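Local atomic coordinates of endolysin (Clostridium phage phiCD27, PDB entry 3QAY), a protein that probably cleaves the bond between N-acetylmuramic acid and L-alanine in the peptidoglycan of Clostridium difficile, acting as a zinc-dependent amidase of a phage endolysin. Residues G9-K14 and K57-K62; V25-Y30 and E83-A88; E64-K69 and R130-N135. All coordinates share one frame; numbering follows the deposited sequence.

The three contacts lie in one alpha/beta domain, and two of them meet at the zinc ion. Contact 1 supplies His10, and contact 2 supplies Glu27 and His85. His10 NE2 stands 3.1 Å from His85 ND1 because both bind the metal. The centres of contacts 1 and 2 are about 15 Å apart. Contact 3 lies about 14 Å from contact 1 and about 17 Å from contact 2, centre to centre, and holds no zinc ligand. It is tied to both by charged side chains. Glu65 OE2 bonds to Ser11 OG at 2.8 Å, and Lys69 NZ forms a salt bridge with Glu83 OE2, also at 2.8 Å.

Contact 1: G9-K14 and K57-K62; sequences GHSILK and KQFKTK. With ZN (zinc ion), chain E.
Two loops of the alpha/beta amidase domain run together here. One follows strand 3-8 and carries the zinc ligand His10. The other follows strand 48-52 and leads into helix 64-75. Two backbone hydrogen bonds join them. Lys57 N donates to Ile12 O at 2.8 Å, from above the carbonyl plane. Lys14 N donates to Phe59 O at 2.7 Å, and this bond is nearly straight (164° at the hydrogen). Water 1 adds a bridge, since it donates to Ile12 O and accepts from Phe59 N. Ile12 O is therefore gripped by both an N-H and a water. A CA-H...O contact runs from Lys57 CA to Leu13 O.

The apolar part is built round Leu13 and Phe59. Leu13 CD1 reaches CB of Phe59 at 3.7 Å and also lies against the backbone of Thr61. The leucine side chain stands roughly perpendicular to that of Phe59. CG2 of Ile12, the branch anti to the backbone N, touches CG of Lys57 at 3.9 Å, with the side chains alongside each other and pointing the same way.

Ser11 OG sits at the edge of the Phe59 ring, near its plane, 3.7 Å from CD2. A chi1 of 64° places OG at this edge, where it also reaches Glu65 of helix 64-75 and hydrogen-bonds to it. The same helix packs on the Phe59 ring through Glu64, Glu65 and Tyr68.

His10 turns away from the second loop and binds the zinc ion through NE2 at 2.0 Å. Glu27 and His85 are the other protein ligands. A metal ligand just beyond the end of a parallel strand fits the zinc-dependent N-acetylmuramoyl-L-alanine amidase fold.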
loop_
_atom_site.group_PDB
_atom_site.type_symbol
_atom_site.label_atom_id
_atom_site.label_comp_id
_atom_site.label_asym_id
_atom_site.label_seq_id
_atom_site.Cartn_x
_atom_site.Cartn_y
_atom_site.Cartn_z
ATOM N N GLY A 9 -0.436 -1.628 6.103
ATOM C CA GLY A 9 -1.667 -1.323 6.797
ATOM C C GLY A 9 -2.071 -2.415 7.768
ATOM O O GLY A 9 -1.783 -3.596 7.551
ATOM N N HIS A 10 -2.714 -1.996 8.856
ATOM C CA HIS A 10 -3.284 -2.888 9.866
ATOM C C HIS A 10 -2.220 -3.562 10.724
ATOM O O HIS A 10 -1.038 -3.236 10.620
ATOM C CB HIS A 10 -4.231 -3.886 9.200
ATOM C CG HIS A 10 -5.217 -3.226 8.292
ATOM N ND1 HIS A 10 -6.265 -2.469 8.768
ATOM C CD2 HIS A 10 -5.284 -3.159 6.942
ATOM C CE1 HIS A 10 -6.957 -1.994 7.749
ATOM N NE2 HIS A 10 -6.383 -2.397 6.629
ATOM N N SER A 11 -2.655 -4.466 11.600
ATOM C CA SER A 11 -1.764 -5.159 12.527
ATOM C C SER A 11 -2.433 -6.386 13.134
ATOM O O SER A 11 -3.636 -6.597 12.987
ATOM C CB SER A 11 -1.351 -4.216 13.660
ATOM O OG SER A 11 -2.473 -3.830 14.439
ATOM N N ILE A 12 -1.635 -7.185 13.831
ATOM C CA ILE A 12 -2.149 -8.258 14.659
ATOM C C ILE A 12 -2.080 -7.803 16.107
ATOM O O ILE A 12 -0.988 -7.595 16.646
ATOM C CB ILE A 12 -1.347 -9.550 14.472
ATOM C CG1 ILE A 12 -1.537 -10.083 13.056
ATOM C CG2 ILE A 12 -1.784 -10.601 15.491
ATOM C CD1 ILE A 12 -0.798 -11.363 12.778
ATOM N N LEU A 13 -3.248 -7.651 16.733
ATOM C CA LEU A 13 -3.333 -7.213 18.128
ATOM C C LEU A 13 -2.773 -8.259 19.091
ATOM O O LEU A 13 -2.459 -9.382 18.699
ATOM C CB LEU A 13 -4.787 -6.880 18.526
ATOM C CG LEU A 13 -5.434 -5.522 18.190
ATOM C CD1 LEU A 13 -4.472 -4.537 17.509
ATOM C CD2 LEU A 13 -6.719 -5.693 17.388
ATOM N N LYS A 14 -2.661 -7.869 20.359
ATOM C CA LYS A 14 -2.209 -8.753 21.432
ATOM C C LYS A 14 -3.139 -9.953 21.619
ATOM O O LYS A 14 -2.689 -11.044 21.972
ATOM C CB LYS A 14 -2.111 -7.965 22.738
ATOM C CG LYS A 14 -1.447 -8.726 23.873
ATOM C CD LYS A 14 -1.377 -7.885 25.134
ATOM C CE LYS A 14 -0.398 -8.487 26.132
ATOM N NZ LYS A 14 0.985 -8.573 25.561
ATOM N N LYS A 57 1.143 -8.793 17.984
ATOM C CA LYS A 57 0.759 -9.214 19.335
ATOM C C LYS A 57 1.285 -8.291 20.451
ATOM O O LYS A 57 1.541 -8.728 21.572
ATOM C CB LYS A 57 1.135 -10.683 19.557
ATOM C CG LYS A 57 0.532 -11.596 18.483
ATOM C CD LYS A 57 0.430 -13.056 18.907
ATOM C CE LYS A 57 -0.319 -13.870 17.846
ATOM N NZ LYS A 57 -0.260 -15.342 18.093
ATOM N N GLN A 58 1.407 -7.004 20.124
ATOM C CA GLN A 58 1.848 -5.982 21.067
ATOM C C GLN A 58 0.686 -5.065 21.444
ATOM O O GLN A 58 0.466 -4.798 22.625
ATOM C CB GLN A 58 2.992 -5.163 20.457
ATOM C CG GLN A 58 3.660 -4.182 21.421
ATOM C CD GLN A 58 4.749 -3.344 20.758
ATOM O OE1 GLN A 58 5.749 -3.871 20.271
ATOM N NE2 GLN A 58 4.562 -2.030 20.757
ATOM N N PHE A 59 -0.058 -4.606 20.439
ATOM C CA PHE A 59 -1.115 -3.606 20.629
ATOM C C PHE A 59 -2.359 -4.137 21.329
ATOM O O PHE A 59 -2.831 -5.236 21.034
ATOM C CB PHE A 59 -1.567 -3.020 19.282
ATOM C CG PHE A 59 -0.477 -2.348 18.493
ATOM C CD1 PHE A 59 0.687 -1.880 19.101
ATOM C CD2 PHE A 59 -0.636 -2.160 17.123
ATOM C CE1 PHE A 59 1.674 -1.253 18.348
ATOM C CE2 PHE A 59 0.347 -1.532 16.371
ATOM C CZ PHE A 59 1.501 -1.077 16.984
ATOM N N LYS A 60 -2.894 -3.320 22.234
ATOM C CA LYS A 60 -4.171 -3.587 22.890
ATOM C C LYS A 60 -5.334 -3.269 21.949
ATOM O O LYS A 60 -6.298 -4.032 21.869
ATOM C CB LYS A 60 -4.300 -2.755 24.176
ATOM C CG LYS A 60 -3.221 -3.047 25.226
ATOM C CD LYS A 60 -3.520 -2.356 26.561
ATOM C CE LYS A 60 -2.651 -2.896 27.703
ATOM N NZ LYS A 60 -3.097 -2.398 29.041
ATOM N N THR A 61 -5.242 -2.141 21.242
ATOM C CA THR A 61 -6.264 -1.754 20.264
ATOM C C THR A 61 -5.637 -1.312 18.949
ATOM O O THR A 61 -4.436 -1.045 18.883
ATOM C CB THR A 61 -7.157 -0.599 20.783
ATOM O OG1 THR A 61 -6.414 0.630 20.799
ATOM C CG2 THR A 61 -7.677 -0.901 22.180
ATOM N N LYS A 62 -6.469 -1.220 17.912
ATOM C CA LYS A 62 -6.039 -0.703 16.612
ATOM C C LYS A 62 -5.583 0.763 16.680
ATOM O O LYS A 62 -4.893 1.242 15.785
ATOM C CB LYS A 62 -7.154 -0.850 15.564
ATOM C CG LYS A 62 -8.370 0.046 15.795
ATOM C CD LYS A 62 -9.253 0.119 14.553
ATOM C CE LYS A 62 -10.263 1.259 14.656
ATOM N NZ LYS A 62 -11.392 1.116 13.685
HETATM ZN ZN ZN E . -6.802 -1.888 4.737
HETATM O O HOH W 1 0.486 -5.413 17.874
HETATM O O HOH W 2 -7.988 -0.097 5.866
#

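Contact 2: V25-Y30 and E83-A88; sequences VNEYQY and ELHLNA. With ZN (zinc ion), chain E.
Leu86 and Glu27 bury the most surface in this contact, and their side chains lie alongside each other but run opposite ways. Leu86 is on strand 80-87, and Glu27 opens helix 27-44. CG of Glu27 lies 3.8 Å from CB of Leu86. The glutamate chain is extended, with CG anti to the backbone N (chi1 167°) and chi2 also near 180°. This carries the carboxylate past Leu86 to the metal.

Glu27 OE2 does two jobs. It binds the zinc ion at 2.1 Å and accepts a hydrogen bond from Leu86 N at 3.0 Å. The N-H comes from above the carboxylate plane, 57° out of it. Glu27 OE1 is held by Ala21 N.

The end of Leu86 points into the core. Its CD1 lies 3.9 Å from Val25 CG1, and the same methyl touches CB of Tyr30. Phe147 of strand 140-148 also packs on Leu86, and the Tyr30 ring meets Phe147 edge-to-face.

His85 precedes Leu86 and binds the zinc ion through ND1 at 2.0 Å. Its NE2 donates to Glu83 OE1 at 2.7 Å. The carboxylate oxygen lies in the imidazole plane, at the ring edge. This bond and the bond from ND1 to zinc together fix the rotation of the ring. Glu83 is itself held by Lys69 and Thr7. His10 and water 2 also bind the zinc.

The chemistry implies a second shell round the metal: Leu86 N and Ala21 N hold the Glu27 carboxylate in place, while Glu83 helps hold the imidazole of His85 towards the zinc ion.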
loop_
_atom_site.group_PDB
_atom_site.type_symbol
_atom_site.label_atom_id
_atom_site.label_comp_id
_atom_site.label_asym_id
_atom_site.label_seq_id
_atom_site.Cartn_x
_atom_site.Cartn_y
_atom_site.Cartn_z
ATOM N N VAL A 25 -7.823 -14.058 0.683
ATOM C CA VAL A 25 -6.495 -13.890 1.261
ATOM C C VAL A 25 -6.587 -12.873 2.396
ATOM O O VAL A 25 -7.444 -11.986 2.374
ATOM C CB VAL A 25 -5.470 -13.416 0.201
ATOM C CG1 VAL A 25 -5.832 -12.022 -0.321
ATOM C CG2 VAL A 25 -4.038 -13.464 0.767
ATOM N N ASN A 26 -5.731 -13.014 3.406
ATOM C CA ASN A 26 -5.690 -12.026 4.475
ATOM C C ASN A 26 -4.939 -10.798 3.987
ATOM O O ASN A 26 -3.845 -10.913 3.433
ATOM C CB ASN A 26 -5.042 -12.593 5.740
ATOM C CG ASN A 26 -5.187 -11.663 6.927
ATOM O OD1 ASN A 26 -6.214 -11.665 7.628
ATOM N ND2 ASN A 26 -4.164 -10.863 7.165
ATOM N N GLU A 27 -5.535 -9.628 4.185
ATOM C CA GLU A 27 -4.962 -8.373 3.710
ATOM C C GLU A 27 -3.602 -8.105 4.349
ATOM O O GLU A 27 -2.623 -7.865 3.646
ATOM C CB GLU A 27 -5.919 -7.215 3.996
ATOM C CG GLU A 27 -5.306 -5.843 3.834
ATOM C CD GLU A 27 -6.268 -4.719 4.139
ATOM O OE1 GLU A 27 -7.391 -4.980 4.629
ATOM O OE2 GLU A 27 -5.886 -3.560 3.895
ATOM N N TYR A 28 -3.550 -8.144 5.678
ATOM C CA TYR A 28 -2.309 -7.862 6.403
ATOM C C TYR A 28 -1.169 -8.776 5.966
ATOM O O TYR A 28 -0.070 -8.300 5.667
ATOM C CB TYR A 28 -2.528 -7.973 7.912
ATOM C CG TYR A 28 -1.261 -7.902 8.732
ATOM C CD1 TYR A 28 -0.680 -6.678 9.052
ATOM C CD2 TYR A 28 -0.649 -9.061 9.200
ATOM C CE1 TYR A 28 0.483 -6.612 9.821
ATOM C CE2 TYR A 28 0.512 -9.004 9.956
ATOM C CZ TYR A 28 1.072 -7.782 10.264
ATOM O OH TYR A 28 2.225 -7.732 11.020
ATOM N N GLN A 29 -1.441 -10.081 5.919
ATOM C CA GLN A 29 -0.432 -11.075 5.552
ATOM C C GLN A 29 0.064 -10.858 4.120
ATOM O O GLN A 29 1.271 -10.891 3.886
ATOM C CB GLN A 29 -0.962 -12.509 5.711
ATOM C CG GLN A 29 -1.303 -12.926 7.157
ATOM C CD GLN A 29 -0.090 -12.968 8.093
ATOM O OE1 GLN A 29 1.053 -13.145 7.655
ATOM N NE2 GLN A 29 -0.339 -12.796 9.388
ATOM N N TYR A 30 -0.850 -10.635 3.169
ATOM C CA TYR A 30 -0.436 -10.374 1.779
ATOM C C TYR A 30 0.519 -9.184 1.715
ATOM O O TYR A 30 1.609 -9.279 1.147
ATOM C CB TYR A 30 -1.630 -10.118 0.844
ATOM C CG TYR A 30 -1.174 -9.906 -0.591
ATOM C CD1 TYR A 30 -0.906 -10.988 -1.414
ATOM C CD2 TYR A 30 -0.959 -8.628 -1.098
ATOM C CE1 TYR A 30 -0.467 -10.813 -2.715
ATOM C CE2 TYR A 30 -0.512 -8.437 -2.401
ATOM C CZ TYR A 30 -0.270 -9.533 -3.202
ATOM O OH TYR A 30 0.174 -9.361 -4.491
ATOM N N GLU A 83 1.342 3.465 1.766
ATOM C CA GLU A 83 0.773 2.448 2.653
ATOM C C GLU A 83 -0.005 1.428 1.837
ATOM O O GLU A 83 -0.849 1.783 1.022
ATOM C CB GLU A 83 -0.122 3.034 3.740
ATOM C CG GLU A 83 -0.578 1.969 4.753
ATOM C CD GLU A 83 -1.084 2.560 6.046
ATOM O OE1 GLU A 83 -2.315 2.730 6.163
ATOM O OE2 GLU A 83 -0.256 2.870 6.938
ATOM N N LEU A 84 0.291 0.158 2.094
ATOM C CA LEU A 84 -0.249 -0.947 1.333
ATOM C C LEU A 84 -1.485 -1.494 2.015
ATOM O O LEU A 84 -1.451 -1.867 3.204
ATOM C CB LEU A 84 0.801 -2.056 1.198
ATOM C CG LEU A 84 2.074 -1.681 0.435
ATOM C CD1 LEU A 84 3.038 -2.859 0.391
ATOM C CD2 LEU A 84 1.722 -1.218 -0.968
ATOM N N HIS A 85 -2.571 -1.530 1.247
ATOM C CA HIS A 85 -3.825 -2.143 1.648
ATOM C C HIS A 85 -4.354 -3.058 0.549
ATOM O O HIS A 85 -3.866 -3.056 -0.585
ATOM C CB HIS A 85 -4.877 -1.066 1.937
ATOM C CG HIS A 85 -4.640 -0.321 3.213
ATOM N ND1 HIS A 85 -5.313 -0.610 4.379
ATOM C CD2 HIS A 85 -3.798 0.697 3.508
ATOM C CE1 HIS A 85 -4.901 0.202 5.336
ATOM N NE2 HIS A 85 -3.977 1.001 4.836
ATOM N N LEU A 86 -5.346 -3.859 0.927
ATOM C CA LEU A 86 -6.206 -4.545 -0.014
ATOM C C LEU A 86 -7.623 -4.101 0.320
ATOM O O LEU A 86 -7.926 -3.765 1.475
ATOM C CB LEU A 86 -6.081 -6.068 0.103
ATOM C CG LEU A 86 -4.787 -6.748 -0.355
ATOM C CD1 LEU A 86 -4.925 -8.267 -0.289
ATOM C CD2 LEU A 86 -4.369 -6.327 -1.760
ATOM N N ASN A 87 -8.474 -4.084 -0.697
ATOM C CA ASN A 87 -9.835 -3.606 -0.569
ATOM C C ASN A 87 -10.760 -4.749 -0.191
ATOM O O ASN A 87 -10.352 -5.913 -0.156
ATOM C CB ASN A 87 -10.286 -2.966 -1.891
ATOM C CG ASN A 87 -11.061 -1.672 -1.695
ATOM O OD1 ASN A 87 -11.853 -1.537 -0.759
ATOM N ND2 ASN A 87 -10.840 -0.710 -2.596
ATOM N N ALA A 88 -12.006 -4.398 0.104
ATOM C CA ALA A 88 -13.030 -5.372 0.420
ATOM C C ALA A 88 -14.408 -4.754 0.226
ATOM O O ALA A 88 -14.584 -3.544 0.363
ATOM C CB ALA A 88 -12.865 -5.869 1.853
HETATM ZN ZN ZN E . -6.802 -1.888 4.737
HETATM O O HOH W 2 -7.988 -0.097 5.866
#

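Contact 3: E64-K69 and R130-N135; sequences EEKSYK and RLYILN
Tyr132 meets Lys66 and Lys69, which lie on successive turns of helix 64-75. The aliphatic chain of Lys66 runs over one face of the Tyr132 ring. Lys66 CB makes a CH-pi contact, 3.8 Å from the ring centroid and 17° off the ring normal. Lys66 CG comes within 3.5 Å of Tyr132 CD1. The lysine chain is extended throughout, with CG anti to the backbone N (chi1 179°), and it runs the opposite way to the tyrosine. Its CD and CE therefore reach back to CB of Tyr132.

Lys69 comes in across the line of the tyrosine side chain. Its NZ donates to Tyr132 OH at 3.0 Å. A bend at chi3 (-63°) brings the end of the lysine chain to the hydroxyl. CE of Lys69 also lies 4.4 Å from CD1 of Ile133, a loose contact.

Two waters extend the contact. Water 3 lies in the ring plane at the edge of Tyr132, 2.6 Å from OH, and donates to Glu65 OE1 at 2.7 Å. Water 4 accepts from Lys66 NZ and donates to Asn135 OD1.

Further out, Lys69 also pairs with Glu83, and Glu65 OE2 is held by Thr19. Helix 132-135 rests on the sheet through Ile133, which touches Leu81 and Glu83.

Tyr132 OH thus meets an ammonium group and a water bound to a carboxylate. Lys69 would favour a more acidic hydroxyl, but its pairing with Glu83 and the nearby Glu65 carboxylate probably offset this. Through Lys69 and Glu83, the tyrosine is linked to the outer shell of the zinc site.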
loop_
_atom_site.group_PDB
_atom_site.type_symbol
_atom_site.label_atom_id
_atom_site.label_comp_id
_atom_site.label_asym_id
_atom_site.label_seq_id
_atom_site.Cartn_x
_atom_site.Cartn_y
_atom_site.Cartn_z
ATOM N N GLU A 64 -3.353 2.032 18.382
ATOM C CA GLU A 64 -1.893 2.090 18.477
ATOM C C GLU A 64 -1.162 2.024 17.113
ATOM O O GLU A 64 0.041 2.272 17.050
ATOM C CB GLU A 64 -1.392 0.999 19.427
ATOM C CG GLU A 64 -1.879 1.181 20.872
ATOM C CD GLU A 64 -1.598 -0.023 21.757
ATOM O OE1 GLU A 64 -0.417 -0.385 21.930
ATOM O OE2 GLU A 64 -2.570 -0.597 22.297
ATOM N N GLU A 65 -1.880 1.705 16.035
ATOM C CA GLU A 65 -1.280 1.675 14.692
ATOM C C GLU A 65 -0.829 3.081 14.270
ATOM O O GLU A 65 0.279 3.265 13.751
ATOM C CB GLU A 65 -2.260 1.087 13.665
ATOM C CG GLU A 65 -2.598 -0.389 13.894
ATOM C CD GLU A 65 -3.753 -0.900 13.020
ATOM O OE1 GLU A 65 -4.218 -0.170 12.118
ATOM O OE2 GLU A 65 -4.198 -2.043 13.245
ATOM N N LYS A 66 -1.694 4.064 14.509
ATOM C CA LYS A 66 -1.374 5.470 14.259
ATOM C C LYS A 66 -0.180 5.927 15.098
ATOM O O LYS A 66 0.790 6.465 14.562
ATOM C CB LYS A 66 -2.596 6.347 14.563
ATOM C CG LYS A 66 -2.379 7.843 14.350
ATOM C CD LYS A 66 -3.675 8.625 14.519
ATOM C CE LYS A 66 -3.456 10.104 14.255
ATOM N NZ LYS A 66 -4.716 10.887 14.310
ATOM N N SER A 67 -0.256 5.697 16.407
ATOM C CA SER A 67 0.791 6.105 17.348
ATOM C C SER A 67 2.145 5.490 17.023
ATOM O O SER A 67 3.180 6.102 17.273
ATOM C CB SER A 67 0.404 5.716 18.778
ATOM O OG SER A 67 -0.949 6.019 19.042
ATOM N N TYR A 68 2.137 4.275 16.475
ATOM C CA TYR A 68 3.371 3.615 16.065
ATOM C C TYR A 68 3.904 4.182 14.747
ATOM O O TYR A 68 5.080 4.522 14.649
ATOM C CB TYR A 68 3.157 2.104 15.930
ATOM C CG TYR A 68 4.403 1.348 15.526
ATOM C CD1 TYR A 68 5.396 1.054 16.455
ATOM C CD2 TYR A 68 4.593 0.935 14.210
ATOM C CE1 TYR A 68 6.541 0.364 16.085
ATOM C CE2 TYR A 68 5.735 0.247 13.832
ATOM C CZ TYR A 68 6.705 -0.027 14.766
ATOM O OH TYR A 68 7.829 -0.714 14.385
ATOM N N LYS A 69 3.038 4.274 13.740
ATOM C CA LYS A 69 3.471 4.627 12.382
ATOM C C LYS A 69 3.881 6.095 12.226
ATOM O O LYS A 69 4.961 6.381 11.718
ATOM C CB LYS A 69 2.395 4.259 11.355
ATOM C CG LYS A 69 2.287 2.758 11.102
ATOM C CD LYS A 69 1.271 2.417 10.025
ATOM C CE LYS A 69 -0.140 2.830 10.431
ATOM N NZ LYS A 69 -1.174 2.342 9.497
ATOM N N ARG A 130 -9.508 12.472 5.146
ATOM C CA ARG A 130 -9.916 12.040 6.478
ATOM C C ARG A 130 -8.965 11.018 7.092
ATOM O O ARG A 130 -8.977 10.816 8.305
ATOM C CB ARG A 130 -11.331 11.458 6.437
ATOM C CG ARG A 130 -12.387 12.456 6.018
ATOM C CD ARG A 130 -13.750 11.806 5.907
ATOM N NE ARG A 130 -13.839 10.910 4.755
ATOM C CZ ARG A 130 -14.924 10.206 4.428
ATOM N NH1 ARG A 130 -16.034 10.283 5.165
ATOM N NH2 ARG A 130 -14.899 9.415 3.358
ATOM N N LEU A 131 -8.150 10.369 6.264
ATOM C CA LEU A 131 -7.289 9.299 6.746
ATOM C C LEU A 131 -6.052 9.890 7.404
ATOM O O LEU A 131 -5.386 10.749 6.827
ATOM C CB LEU A 131 -6.887 8.361 5.607
ATOM C CG LEU A 131 -8.055 7.693 4.878
ATOM C CD1 LEU A 131 -7.552 6.872 3.690
ATOM C CD2 LEU A 131 -8.864 6.829 5.827
ATOM N N TYR A 132 -5.747 9.414 8.608
ATOM C CA TYR A 132 -4.617 9.928 9.370
ATOM C C TYR A 132 -3.282 9.667 8.689
ATOM O O TYR A 132 -2.360 10.468 8.816
ATOM C CB TYR A 132 -4.599 9.358 10.797
ATOM C CG TYR A 132 -4.182 7.903 10.905
ATOM C CD1 TYR A 132 -2.840 7.528 10.845
ATOM C CD2 TYR A 132 -5.134 6.899 11.083
ATOM C CE1 TYR A 132 -2.463 6.196 10.948
ATOM C CE2 TYR A 132 -4.765 5.572 11.190
ATOM C CZ TYR A 132 -3.431 5.225 11.127
ATOM O OH TYR A 132 -3.069 3.899 11.233
ATOM N N ILE A 133 -3.171 8.552 7.968
ATOM C CA ILE A 133 -1.907 8.208 7.336
ATOM C C ILE A 133 -1.592 9.216 6.229
ATOM O O ILE A 133 -0.427 9.417 5.885
ATOM C CB ILE A 133 -1.896 6.747 6.801
ATOM C CG1 ILE A 133 -0.456 6.263 6.584
ATOM C CG2 ILE A 133 -2.720 6.627 5.512
ATOM C CD1 ILE A 133 0.403 6.281 7.828
ATOM N N LEU A 134 -2.635 9.864 5.709
ATOM C CA LEU A 134 -2.500 10.916 4.701
ATOM C C LEU A 134 -2.472 12.333 5.283
ATOM O O LEU A 134 -1.675 13.162 4.856
ATOM C CB LEU A 134 -3.643 10.811 3.690
ATOM C CG LEU A 134 -3.732 9.480 2.949
ATOM C CD1 LEU A 134 -4.944 9.461 2.031
ATOM C CD2 LEU A 134 -2.450 9.226 2.172
ATOM N N ASN A 135 -3.342 12.623 6.244
ATOM C CA ASN A 135 -3.436 13.989 6.783
ATOM C C ASN A 135 -2.471 14.311 7.935
ATOM O O ASN A 135 -2.403 15.459 8.377
ATOM C CB ASN A 135 -4.885 14.343 7.149
ATOM C CG ASN A 135 -5.400 13.617 8.394
ATOM O OD1 ASN A 135 -4.664 13.379 9.354
ATOM N ND2 ASN A 135 -6.693 13.300 8.389
HETATM O O HOH W 3 -5.106 2.375 11.894
HETATM O O HOH W 4 -5.228 12.694 11.909
#